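Local coordinates for Serine/threonine protein kinase (Mycobacterium tuberculosis, PDB 4ESQ) that probably phosphorylates serine and threonine residues of proteins as a transmembrane receptor kinase, the part here being its extracellular sensor domain, at residues A[5-10]-A[66-71]; A[44-49]-A[117-122]; A[84-89]-A[169-174]; A[137-142]-A[159-164]. All blocks are in the same frame, centred on the assembly; numbering follows the deposited sequence.

Interaction 1 of 4, residues A[5-10]-A[66-71]; sequences VAEERL and GYTAIN
L10 packs on A69 and N71 in the tight part of the contact. L10 CD1 lies 3.8 Å from A69 CB and 3.7 Å from A69 O. One methyl branch of the leucine thus covers both the side chain and the carbonyl of A69. The leucine CG stands beside its own backbone N (chi1 -73°), and with chi2 at 177° the CD1 branch is carried onto the strand. One step along, L10 CB meets N71 CB at 3.7 Å. L10 is buried, and it also touches V90 and A92 of strand 84-92.

The contact joins the N-terminal arm to the start of strand 69-76, which lies in the large antiparallel sheet of this extracellular domain. A 3-10 turn begins at E7, in the loop ahead of helix 17-24. At its start R9 N bonds to A6 O at 2.9 Å, and a weak bond runs from L10 N to E7 O.

E7 holds the solvent side. Its extended chain passes over A69, with E7 CG 3.7 Å from A69 CB. It then crosses the T68 side chain at about a right angle. E7 OE2 ends 3.4 Å from T68 CB, a carboxylate oxygen against a carbon. E7 and T68 are both exposed. T68 OG1 has a weak hydrogen bond to A92 O, on strand 84-92.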
loop_
_atom_site.group_PDB
_atom_site.type_symbol
_atom_site.label_atom_id
_atom_site.label_comp_id
_atom_site.label_asym_id
_atom_site.label_seq_id
_atom_site.Cartn_x
_atom_site.Cartn_y
_atom_site.Cartn_z
ATOM N N VAL A 5 -14.050 6.706 -11.959
ATOM C CA VAL A 5 -14.590 5.570 -11.232
ATOM C C VAL A 5 -15.464 6.075 -10.090
ATOM O O VAL A 5 -15.071 6.979 -9.353
ATOM C CB VAL A 5 -13.468 4.681 -10.671
ATOM C CG1 VAL A 5 -14.059 3.540 -9.868
ATOM C CG2 VAL A 5 -12.592 4.150 -11.811
ATOM N N ALA A 6 -16.656 5.498 -9.951
ATOM C CA ALA A 6 -17.567 5.875 -8.870
ATOM C C ALA A 6 -17.067 5.370 -7.524
ATOM O O ALA A 6 -16.515 4.270 -7.438
ATOM C CB ALA A 6 -18.947 5.311 -9.137
ATOM N N GLU A 7 -17.279 6.162 -6.478
ATOM C CA GLU A 7 -16.878 5.773 -5.128
ATOM C C GLU A 7 -17.428 4.407 -4.782
ATOM O O GLU A 7 -16.772 3.613 -4.105
ATOM C CB GLU A 7 -17.404 6.767 -4.085
ATOM C CG GLU A 7 -16.678 8.097 -4.012
ATOM C CD GLU A 7 -17.310 9.035 -2.990
ATOM O OE1 GLU A 7 -17.846 8.542 -1.969
ATOM O OE2 GLU A 7 -17.282 10.265 -3.218
ATOM N N GLU A 8 -18.644 4.134 -5.244
ATOM C CA GLU A 8 -19.331 2.910 -4.857
ATOM C C GLU A 8 -18.784 1.667 -5.556
ATOM O O GLU A 8 -19.175 0.542 -5.233
ATOM C CB GLU A 8 -20.844 3.052 -5.069
ATOM C CG GLU A 8 -21.241 3.304 -6.505
ATOM C CD GLU A 8 -21.611 4.748 -6.767
ATOM O OE1 GLU A 8 -20.973 5.662 -6.191
ATOM O OE2 GLU A 8 -22.550 4.963 -7.556
ATOM N N ARG A 9 -17.854 1.865 -6.487
ATOM C CA ARG A 9 -17.270 0.751 -7.231
ATOM C C ARG A 9 -15.864 0.400 -6.763
ATOM O O ARG A 9 -15.231 -0.482 -7.334
ATOM C CB ARG A 9 -17.253 1.053 -8.731
ATOM C CG ARG A 9 -18.622 0.888 -9.415
ATOM C CD ARG A 9 -19.016 -0.576 -9.575
ATOM N NE ARG A 9 -18.107 -1.274 -10.484
ATOM C CZ ARG A 9 -18.091 -2.591 -10.676
ATOM N NH1 ARG A 9 -18.939 -3.380 -10.017
ATOM N NH2 ARG A 9 -17.218 -3.120 -11.527
ATOM N N LEU A 10 -15.385 1.079 -5.721
ATOM C CA LEU A 10 -14.025 0.863 -5.253
ATOM C C LEU A 10 -13.763 -0.586 -4.839
ATOM O O LEU A 10 -12.727 -1.142 -5.191
ATOM C CB LEU A 10 -13.670 1.818 -4.109
ATOM C CG LEU A 10 -13.428 3.287 -4.478
ATOM C CD1 LEU A 10 -13.147 4.132 -3.220
ATOM C CD2 LEU A 10 -12.281 3.418 -5.462
ATOM N N GLY A 66 -7.663 15.763 -0.837
ATOM C CA GLY A 66 -8.873 15.830 -1.638
ATOM C C GLY A 66 -9.525 14.489 -1.942
ATOM O O GLY A 66 -10.520 14.430 -2.673
ATOM N N TYR A 67 -8.992 13.412 -1.368
ATOM C CA TYR A 67 -9.575 12.097 -1.600
ATOM C C TYR A 67 -11.029 12.088 -1.122
ATOM O O TYR A 67 -11.387 12.801 -0.188
ATOM C CB TYR A 67 -8.775 11.003 -0.890
ATOM C CG TYR A 67 -9.071 10.876 0.586
ATOM C CD1 TYR A 67 -8.381 11.639 1.521
ATOM C CD2 TYR A 67 -10.030 9.979 1.048
ATOM C CE1 TYR A 67 -8.653 11.528 2.879
ATOM C CE2 TYR A 67 -10.306 9.859 2.409
ATOM C CZ TYR A 67 -9.613 10.643 3.314
ATOM O OH TYR A 67 -9.861 10.536 4.670
ATOM N N THR A 68 -11.861 11.282 -1.765
ATOM C CA THR A 68 -13.279 11.249 -1.419
ATOM C C THR A 68 -13.695 9.950 -0.736
ATOM O O THR A 68 -14.683 9.918 0.009
ATOM C CB THR A 68 -14.142 11.489 -2.659
ATOM O OG1 THR A 68 -13.862 10.480 -3.637
ATOM C CG2 THR A 68 -13.822 12.859 -3.249
ATOM N N ALA A 69 -12.948 8.878 -0.989
ATOM C CA ALA A 69 -13.308 7.579 -0.440
ATOM C C ALA A 69 -12.127 6.626 -0.511
ATOM O O ALA A 69 -11.256 6.776 -1.355
ATOM C CB ALA A 69 -14.504 6.995 -1.183
ATOM N N ILE A 70 -12.103 5.659 0.395
ATOM C CA ILE A 70 -11.062 4.629 0.400
ATOM C C ILE A 70 -11.705 3.267 0.653
ATOM O O ILE A 70 -12.629 3.142 1.466
ATOM C CB ILE A 70 -9.953 4.948 1.457
ATOM C CG1 ILE A 70 -8.907 3.822 1.565
ATOM C CG2 ILE A 70 -10.571 5.254 2.818
ATOM C CD1 ILE A 70 -9.240 2.728 2.601
ATOM N N ASN A 71 -11.236 2.249 -0.061
ATOM C CA ASN A 71 -11.673 0.886 0.205
ATOM C C ASN A 71 -10.476 -0.045 0.223
ATOM O O ASN A 71 -9.662 -0.041 -0.705
ATOM C CB ASN A 71 -12.705 0.420 -0.830
ATOM C CG ASN A 71 -13.507 -0.795 -0.363
ATOM O OD1 ASN A 71 -13.143 -1.941 -0.634
ATOM N ND2 ASN A 71 -14.616 -0.543 0.331
#

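Interaction 2 of 4, residues A[44-49]-A[117-122]; sequences TVSLPD and TVTVTN
T44 O is gripped by two donors. T121 N bonds to it at 2.8 Å, lying in the carbonyl plane. Water 1 donates to it at 3.0 Å and also bonds to T121 OG1. V120 CA adds a CA-H...O contact to T44 O at 3.3 Å. T44 N returns a nearly straight bond to T121 O (N-H...O 172°), which closes the hydrogen-bonded pair. T121 OG1 has a further partner in T126 OG1 on the next strand.

V45 and V120 form the non-hydrogen-bonded pair that follows. These bridges set strand 44-45 antiparallel on strand 117-122, as the outermost strand at this end of the domain's antiparallel sheet.

The backbone pairing changes at S46, where the chain turns away. S46 N still bonds to T119 O. In the other direction, T119 N bonds to the hydroxyl S46 OG at 2.8 Å, with an N-H...O angle of 166°. A side chain thus takes a backbone N-H that faces the departing strand. S46 OG can do this because it sits between its own backbone N and carbonyl carbon (chi1 57°), and it also comes within 3.4 Å of V118 CA.

V45 and V120 share a face of the sheet, opposite T44 and T121. There V45 CG1 packs 4.0 Å from V118 CB, and L54 of helix 51-54 touches V45, V118 and V120. L47 crosses V118 at about a right angle, with L47 CD1 3.9 Å from V118 CG1.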
loop_
_atom_site.group_PDB
_atom_site.type_symbol
_atom_site.label_atom_id
_atom_site.label_comp_id
_atom_site.label_asym_id
_atom_site.label_seq_id
_atom_site.Cartn_x
_atom_site.Cartn_y
_atom_site.Cartn_z
ATOM N N THR A 44 4.610 6.661 15.434
ATOM C CA THR A 44 5.683 7.641 15.423
ATOM C C THR A 44 6.825 7.111 14.575
ATOM O O THR A 44 7.331 6.020 14.824
ATOM C CB THR A 44 6.198 7.875 16.844
ATOM O OG1 THR A 44 5.090 8.206 17.696
ATOM C CG2 THR A 44 7.231 9.007 16.867
ATOM N N VAL A 45 7.217 7.874 13.564
ATOM C CA VAL A 45 8.337 7.488 12.712
ATOM C C VAL A 45 9.431 8.527 12.866
ATOM O O VAL A 45 9.156 9.731 12.811
ATOM C CB VAL A 45 7.911 7.398 11.247
ATOM C CG1 VAL A 45 9.025 6.777 10.402
ATOM C CG2 VAL A 45 6.641 6.571 11.144
ATOM N N SER A 46 10.660 8.055 13.076
ATOM C CA SER A 46 11.797 8.936 13.352
ATOM C C SER A 46 11.956 9.996 12.266
ATOM O O SER A 46 12.303 11.144 12.557
ATOM C CB SER A 46 13.080 8.128 13.531
ATOM O OG SER A 46 13.363 7.330 12.397
ATOM N N LEU A 47 11.707 9.611 11.016
ATOM C CA LEU A 47 11.522 10.596 9.957
ATOM C C LEU A 47 10.025 10.614 9.629
ATOM O O LEU A 47 9.527 9.737 8.917
ATOM C CB LEU A 47 12.344 10.228 8.714
ATOM C CG LEU A 47 13.857 10.114 8.916
ATOM C CD1 LEU A 47 14.537 9.564 7.663
ATOM C CD2 LEU A 47 14.454 11.463 9.319
ATOM N N PRO A 48 9.295 11.606 10.159
ATOM C CA PRO A 48 7.827 11.583 10.079
ATOM C C PRO A 48 7.273 11.403 8.667
ATOM O O PRO A 48 6.236 10.762 8.505
ATOM C CB PRO A 48 7.425 12.955 10.625
ATOM C CG PRO A 48 8.512 13.336 11.538
ATOM C CD PRO A 48 9.789 12.750 10.943
ATOM N N ASP A 49 7.947 11.949 7.658
ATOM C CA ASP A 49 7.412 11.881 6.302
ATOM C C ASP A 49 7.657 10.529 5.639
ATOM O O ASP A 49 7.303 10.326 4.481
ATOM C CB ASP A 49 7.940 13.031 5.449
ATOM C CG ASP A 49 7.200 14.335 5.721
ATOM O OD1 ASP A 49 5.987 14.274 6.027
ATOM O OD2 ASP A 49 7.824 15.412 5.642
ATOM N N THR A 117 17.483 3.897 7.390
ATOM C CA THR A 117 16.780 3.157 8.424
ATOM C C THR A 117 15.988 4.146 9.277
ATOM O O THR A 117 16.504 5.198 9.644
ATOM C CB THR A 117 17.753 2.354 9.312
ATOM O OG1 THR A 117 18.531 1.469 8.497
ATOM C CG2 THR A 117 16.984 1.531 10.343
ATOM N N VAL A 118 14.729 3.821 9.560
ATOM C CA VAL A 118 13.892 4.630 10.440
ATOM C C VAL A 118 13.466 3.814 11.661
ATOM O O VAL A 118 13.432 2.576 11.610
ATOM C CB VAL A 118 12.631 5.177 9.709
ATOM C CG1 VAL A 118 13.043 6.117 8.587
ATOM C CG2 VAL A 118 11.767 4.032 9.171
ATOM N N THR A 119 13.182 4.510 12.760
ATOM C CA THR A 119 12.650 3.888 13.964
ATOM C C THR A 119 11.140 4.110 13.972
ATOM O O THR A 119 10.667 5.219 13.721
ATOM C CB THR A 119 13.265 4.516 15.238
ATOM O OG1 THR A 119 14.694 4.421 15.185
ATOM C CG2 THR A 119 12.781 3.806 16.479
ATOM N N VAL A 120 10.380 3.058 14.243
ATOM C CA VAL A 120 8.927 3.166 14.255
ATOM C C VAL A 120 8.389 2.735 15.607
ATOM O O VAL A 120 8.739 1.670 16.109
ATOM C CB VAL A 120 8.293 2.271 13.178
ATOM C CG1 VAL A 120 6.782 2.464 13.158
ATOM C CG2 VAL A 120 8.891 2.584 11.822
ATOM N N THR A 121 7.536 3.560 16.198
ATOM C CA THR A 121 6.955 3.218 17.488
ATOM C C THR A 121 5.450 3.091 17.350
ATOM O O THR A 121 4.781 3.975 16.812
ATOM C CB THR A 121 7.305 4.250 18.572
ATOM O OG1 THR A 121 8.730 4.382 18.664
ATOM C CG2 THR A 121 6.759 3.801 19.930
ATOM N N ASN A 122 4.927 1.972 17.833
ATOM C CA ASN A 122 3.504 1.691 17.772
ATOM C C ASN A 122 3.127 0.843 18.976
ATOM O O ASN A 122 3.782 -0.160 19.269
ATOM C CB ASN A 122 3.158 0.966 16.468
ATOM C CG ASN A 122 1.656 0.894 16.215
ATOM O OD1 ASN A 122 0.862 0.728 17.142
ATOM N ND2 ASN A 122 1.264 1.020 14.951
HETATM O O HOH W 1 9.828 6.029 16.552
#

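Interaction 3 of 4, residues A[84-89]-A[169-174]; sequences HWVNQA and VNACGY
Two neighbouring strands of the antiparallel sheet, 84-92 and 165-173, pair here in the middle of the sensor domain. The axes of the two strand segments come within 4.8 Å and run antiparallel, at 178°. W85 with C172 and N87 with N170 are hydrogen-bonded pairs. V86 with A171 and Q88 with V169 are non-hydrogen-bonded pairs. The bonds of N87 and N170 are nearly straight: N87 N reaches N170 O at 2.8 Å, and N170 N reaches back to N87 O. The W85 N to C172 O bond is more bent (149°), and its donor is tilted from the carbonyl plane.

W85, N87, N170 and C172 share one face. The W85 indole is swung along the strand, with CG anti to the backbone N (chi1 -173°). This brings W85 CE3 to 3.8 Å from C172 SG, an oblique sulfur-aromatic contact. The sulfur is fixed by its disulfide to C155. W85 CZ3 lies 3.9 Å from N170 ND2, and the ring and amide planes are nearly perpendicular. Water 2 sits at the indole edge, in plane, and accepts from N87 ND2 at 3.3 Å and from N170 ND2 at 3.2 Å. A bound terbium ion lies about 6 Å from the N87 side chain.

V86, Q88, V169 and A171 point to the other face, where V86 CG2 meets A171 CB at 4.2 Å. That face is covered by helix 17-24, which touches V86 and Q88, and by helix 179-192, which touches Q88, V169 and A171. Strands 69-76 and 154-162 flank the pair.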
loop_
_atom_site.group_PDB
_atom_site.type_symbol
_atom_site.label_atom_id
_atom_site.label_comp_id
_atom_site.label_asym_id
_atom_site.label_seq_id
_atom_site.Cartn_x
_atom_site.Cartn_y
_atom_site.Cartn_z
ATOM N N HIS A 84 2.540 -14.707 5.099
ATOM C CA HIS A 84 2.283 -13.634 4.135
ATOM C C HIS A 84 1.236 -12.666 4.679
ATOM O O HIS A 84 0.336 -13.065 5.417
ATOM C CB HIS A 84 1.773 -14.218 2.819
ATOM C CG HIS A 84 2.662 -15.276 2.243
ATOM N ND1 HIS A 84 2.389 -16.621 2.362
ATOM C CD2 HIS A 84 3.823 -15.188 1.553
ATOM C CE1 HIS A 84 3.336 -17.317 1.758
ATOM N NE2 HIS A 84 4.224 -16.471 1.264
ATOM N N TRP A 85 1.339 -11.398 4.296
ATOM C CA TRP A 85 0.408 -10.383 4.777
ATOM C C TRP A 85 0.270 -9.318 3.703
ATOM O O TRP A 85 1.276 -8.821 3.196
ATOM C CB TRP A 85 0.965 -9.764 6.059
ATOM C CG TRP A 85 0.070 -8.813 6.792
ATOM C CD1 TRP A 85 -0.803 -9.115 7.807
ATOM C CD2 TRP A 85 -0.013 -7.395 6.604
ATOM N NE1 TRP A 85 -1.430 -7.967 8.250
ATOM C CE2 TRP A 85 -0.959 -6.901 7.527
ATOM C CE3 TRP A 85 0.618 -6.493 5.737
ATOM C CZ2 TRP A 85 -1.299 -5.545 7.602
ATOM C CZ3 TRP A 85 0.289 -5.147 5.825
ATOM C CH2 TRP A 85 -0.666 -4.691 6.747
ATOM N N VAL A 86 -0.967 -8.979 3.339
ATOM C CA VAL A 86 -1.187 -7.985 2.295
ATOM C C VAL A 86 -2.204 -6.964 2.748
ATOM O O VAL A 86 -3.261 -7.325 3.260
ATOM C CB VAL A 86 -1.693 -8.639 0.994
ATOM C CG1 VAL A 86 -2.297 -7.584 0.040
ATOM C CG2 VAL A 86 -0.573 -9.430 0.331
ATOM N N ASN A 87 -1.882 -5.689 2.557
ATOM C CA ASN A 87 -2.840 -4.609 2.743
ATOM C C ASN A 87 -2.986 -3.953 1.372
ATOM O O ASN A 87 -2.020 -3.389 0.844
ATOM C CB ASN A 87 -2.329 -3.594 3.771
ATOM C CG ASN A 87 -3.381 -2.540 4.159
ATOM O OD1 ASN A 87 -4.436 -2.422 3.538
ATOM N ND2 ASN A 87 -3.081 -1.772 5.199
ATOM N N GLN A 88 -4.172 -4.071 0.786
ATOM C CA GLN A 88 -4.442 -3.479 -0.520
ATOM C C GLN A 88 -5.562 -2.474 -0.381
ATOM O O GLN A 88 -6.562 -2.743 0.273
ATOM C CB GLN A 88 -4.826 -4.547 -1.554
ATOM C CG GLN A 88 -5.848 -5.556 -1.052
ATOM C CD GLN A 88 -6.482 -6.361 -2.182
ATOM O OE1 GLN A 88 -6.446 -5.967 -3.346
ATOM N NE2 GLN A 88 -7.093 -7.475 -1.829
ATOM N N ALA A 89 -5.388 -1.309 -0.990
ATOM C CA ALA A 89 -6.402 -0.269 -0.910
ATOM C C ALA A 89 -6.473 0.526 -2.200
ATOM O O ALA A 89 -5.471 0.688 -2.903
ATOM C CB ALA A 89 -6.105 0.663 0.249
ATOM N N VAL A 169 -0.613 -0.240 -1.955
ATOM C CA VAL A 169 -0.427 -1.643 -1.559
ATOM C C VAL A 169 0.812 -1.897 -0.695
ATOM O O VAL A 169 1.897 -1.377 -0.967
ATOM C CB VAL A 169 -0.326 -2.532 -2.812
ATOM C CG1 VAL A 169 -0.099 -3.994 -2.427
ATOM C CG2 VAL A 169 -1.582 -2.380 -3.686
ATOM N N ASN A 170 0.648 -2.720 0.338
ATOM C CA ASN A 170 1.766 -3.171 1.157
ATOM C C ASN A 170 1.718 -4.681 1.179
ATOM O O ASN A 170 0.688 -5.266 1.544
ATOM C CB ASN A 170 1.645 -2.610 2.579
ATOM C CG ASN A 170 2.965 -2.641 3.344
ATOM O OD1 ASN A 170 4.035 -2.827 2.762
ATOM N ND2 ASN A 170 2.891 -2.436 4.649
ATOM N N ALA A 171 2.793 -5.326 0.731
ATOM C CA ALA A 171 2.827 -6.783 0.683
ATOM C C ALA A 171 4.062 -7.271 1.428
ATOM O O ALA A 171 5.183 -6.866 1.107
ATOM C CB ALA A 171 2.840 -7.280 -0.765
ATOM N N CYS A 172 3.854 -8.146 2.411
ATOM C CA CYS A 172 4.919 -8.535 3.335
ATOM C C CYS A 172 5.105 -10.041 3.428
ATOM O O CYS A 172 4.152 -10.806 3.302
ATOM C CB CYS A 172 4.636 -7.983 4.734
ATOM S SG CYS A 172 4.250 -6.196 4.806
ATOM N N GLY A 173 6.337 -10.460 3.681
ATOM C CA GLY A 173 6.648 -11.879 3.767
ATOM C C GLY A 173 8.140 -12.089 3.892
ATOM O O GLY A 173 8.891 -11.131 4.076
ATOM N N TYR A 174 8.579 -13.342 3.795
ATOM C CA TYR A 174 10.004 -13.644 3.898
ATOM C C TYR A 174 10.701 -13.697 2.536
ATOM O O TYR A 174 11.934 -13.701 2.470
ATOM C CB TYR A 174 10.218 -14.977 4.611
ATOM C CG TYR A 174 9.858 -14.964 6.070
ATOM C CD1 TYR A 174 10.771 -14.525 7.022
ATOM C CD2 TYR A 174 8.614 -15.401 6.504
ATOM C CE1 TYR A 174 10.451 -14.512 8.365
ATOM C CE2 TYR A 174 8.288 -15.394 7.853
ATOM C CZ TYR A 174 9.214 -14.949 8.773
ATOM O OH TYR A 174 8.913 -14.931 10.116
HETATM O O HOH W 2 0.127 -1.115 5.540
#

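Interaction 4 of 4, residues A[137-142]-A[159-164]; sequences SPPTIT and MSVANN
I141 and M159 lie side by side and point the same way from the beta hairpin of strands 141-147 and 154-162. They form an antiparallel hydrogen-bonded pair: I141 N bonds to M159 O at 2.9 Å, and M159 N bonds back to I141 O. I141 CG1 stands between its own backbone N and carbonyl carbon (chi1 54°). From there it packs alongside the root of the methionine, 3.9 Å from M159 CB. The methionine runs straight as far as SD and bends at chi3 (-67°), and its end leads away from I141. Helix 96-111 covers this face: W110 touches I141, while F102 and S106 touch M159.

T140 and S160 meet through their hydroxyls. T140 OG1 and S160 OG are 2.7 Å apart in a hydrogen bond that either could donate. The methyl T140 CG2 takes another direction and rests 3.4 Å from M159 O. T140 CA also gives a CA-H...O contact to that carbonyl oxygen.

P139 follows a cis peptide bond at the open end of the hairpin, where the chain enters strand 141-147. T140 N bonds to S137 O across this bend. The proline ring is set against V161: P139 CG lies 3.7 Å from V161 O, and P139 CB lies 3.7 Å from V161 CG1.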
loop_
_atom_site.group_PDB
_atom_site.type_symbol
_atom_site.label_atom_id
_atom_site.label_comp_id
_atom_site.label_asym_id
_atom_site.label_seq_id
_atom_site.Cartn_x
_atom_site.Cartn_y
_atom_site.Cartn_z
ATOM N N SER A 137 8.310 2.234 -12.630
ATOM C CA SER A 137 8.303 3.112 -13.796
ATOM C C SER A 137 6.949 3.819 -13.828
ATOM O O SER A 137 5.940 3.242 -13.429
ATOM C CB SER A 137 8.528 2.295 -15.070
ATOM O OG SER A 137 8.518 3.105 -16.231
ATOM N N PRO A 138 6.931 5.074 -14.285
ATOM C CA PRO A 138 5.729 5.907 -14.186
ATOM C C PRO A 138 4.476 5.173 -14.660
ATOM O O PRO A 138 4.524 4.394 -15.622
ATOM C CB PRO A 138 6.050 7.089 -15.104
ATOM C CG PRO A 138 7.531 7.201 -15.045
ATOM C CD PRO A 138 8.054 5.796 -14.909
ATOM N N PRO A 139 3.350 5.405 -13.979
ATOM C CA PRO A 139 3.191 6.283 -12.819
ATOM C C PRO A 139 3.278 5.500 -11.515
ATOM O O PRO A 139 2.646 5.878 -10.529
ATOM C CB PRO A 139 1.766 6.790 -12.999
ATOM C CG PRO A 139 1.054 5.628 -13.571
ATOM C CD PRO A 139 2.051 4.884 -14.441
ATOM N N THR A 140 4.025 4.408 -11.518
ATOM C CA THR A 140 4.076 3.523 -10.354
ATOM C C THR A 140 5.362 3.745 -9.581
ATOM O O THR A 140 6.429 3.944 -10.171
ATOM C CB THR A 140 4.002 2.032 -10.771
ATOM O OG1 THR A 140 2.780 1.782 -11.478
ATOM C CG2 THR A 140 4.067 1.114 -9.545
ATOM N N ILE A 141 5.265 3.718 -8.259
ATOM C CA ILE A 141 6.454 3.710 -7.421
ATOM C C ILE A 141 6.425 2.489 -6.496
ATOM O O ILE A 141 5.364 2.078 -6.030
ATOM C CB ILE A 141 6.574 4.996 -6.579
ATOM C CG1 ILE A 141 5.293 5.221 -5.779
ATOM C CG2 ILE A 141 6.906 6.207 -7.466
ATOM C CD1 ILE A 141 5.347 6.439 -4.870
ATOM N N THR A 142 7.593 1.912 -6.230
ATOM C CA THR A 142 7.693 0.818 -5.272
ATOM C C THR A 142 8.932 1.005 -4.412
ATOM O O THR A 142 9.895 1.654 -4.821
ATOM C CB THR A 142 7.791 -0.572 -5.946
ATOM O OG1 THR A 142 9.005 -0.658 -6.701
ATOM C CG2 THR A 142 6.594 -0.830 -6.860
ATOM N N MET A 159 2.649 1.971 -5.096
ATOM C CA MET A 159 1.566 2.915 -5.331
ATOM C C MET A 159 1.498 3.212 -6.810
ATOM O O MET A 159 2.526 3.361 -7.471
ATOM C CB MET A 159 1.781 4.217 -4.552
ATOM C CG MET A 159 0.699 5.266 -4.796
ATOM S SD MET A 159 0.924 6.748 -3.783
ATOM C CE MET A 159 0.632 6.077 -2.146
ATOM N N SER A 160 0.282 3.281 -7.327
ATOM C CA SER A 160 0.085 3.671 -8.715
ATOM C C SER A 160 -1.203 4.471 -8.820
ATOM O O SER A 160 -1.908 4.688 -7.824
ATOM C CB SER A 160 0.041 2.441 -9.628
ATOM O OG SER A 160 0.306 2.796 -10.990
ATOM N N VAL A 161 -1.508 4.920 -10.030
ATOM C CA VAL A 161 -2.721 5.675 -10.269
ATOM C C VAL A 161 -3.230 5.318 -11.649
ATOM O O VAL A 161 -2.445 5.136 -12.584
ATOM C CB VAL A 161 -2.478 7.192 -10.163
ATOM C CG1 VAL A 161 -1.201 7.580 -10.904
ATOM C CG2 VAL A 161 -3.679 7.980 -10.686
ATOM N N ALA A 162 -4.545 5.183 -11.755
ATOM C CA ALA A 162 -5.209 5.024 -13.041
ATOM C C ALA A 162 -6.531 5.770 -12.927
ATOM O O ALA A 162 -7.212 5.668 -11.907
ATOM C CB ALA A 162 -5.442 3.569 -13.346
ATOM N N ASN A 163 -6.890 6.530 -13.956
ATOM C CA ASN A 163 -8.093 7.351 -13.881
ATOM C C ASN A 163 -8.009 8.219 -12.623
ATOM O O ASN A 163 -6.974 8.837 -12.374
ATOM C CB ASN A 163 -9.352 6.471 -13.872
ATOM C CG ASN A 163 -10.572 7.183 -14.435
ATOM O OD1 ASN A 163 -10.627 8.415 -14.466
ATOM N ND2 ASN A 163 -11.567 6.407 -14.869
ATOM N N ASN A 164 -9.087 8.265 -11.838
ATOM C CA ASN A 164 -9.125 9.073 -10.620
ATOM C C ASN A 164 -8.825 8.256 -9.366
ATOM O O ASN A 164 -9.173 8.669 -8.255
ATOM C CB ASN A 164 -10.502 9.720 -10.453
ATOM C CG ASN A 164 -11.607 8.691 -10.352
ATOM O OD1 ASN A 164 -11.643 7.729 -11.119
ATOM N ND2 ASN A 164 -12.502 8.874 -9.390
#

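All four contacts reach the same antiparallel sheet. Interactions 1 and 3 touch at N71 O and A89 CB, 3.7 Å apart, since strands 69-76 and 84-92 are neighbours. Interaction 1 also meets interaction 4, where V5 N probably bonds to N164 OD1 at 2.7 Å. Interaction 4 is nested in the loop closed by interaction 3; strands 154-162 and 165-173 pair directly, and the nearest atoms of the two contacts are about 5 Å apart. Interaction 2 lies at one sheet edge, its centre about 29 Å from that of interaction 1. A bound terbium ion is about 6 Å from the N87 side chain in interaction 3; the side chains of I70 and V120 are each about 11 Å from a bound terbium ion.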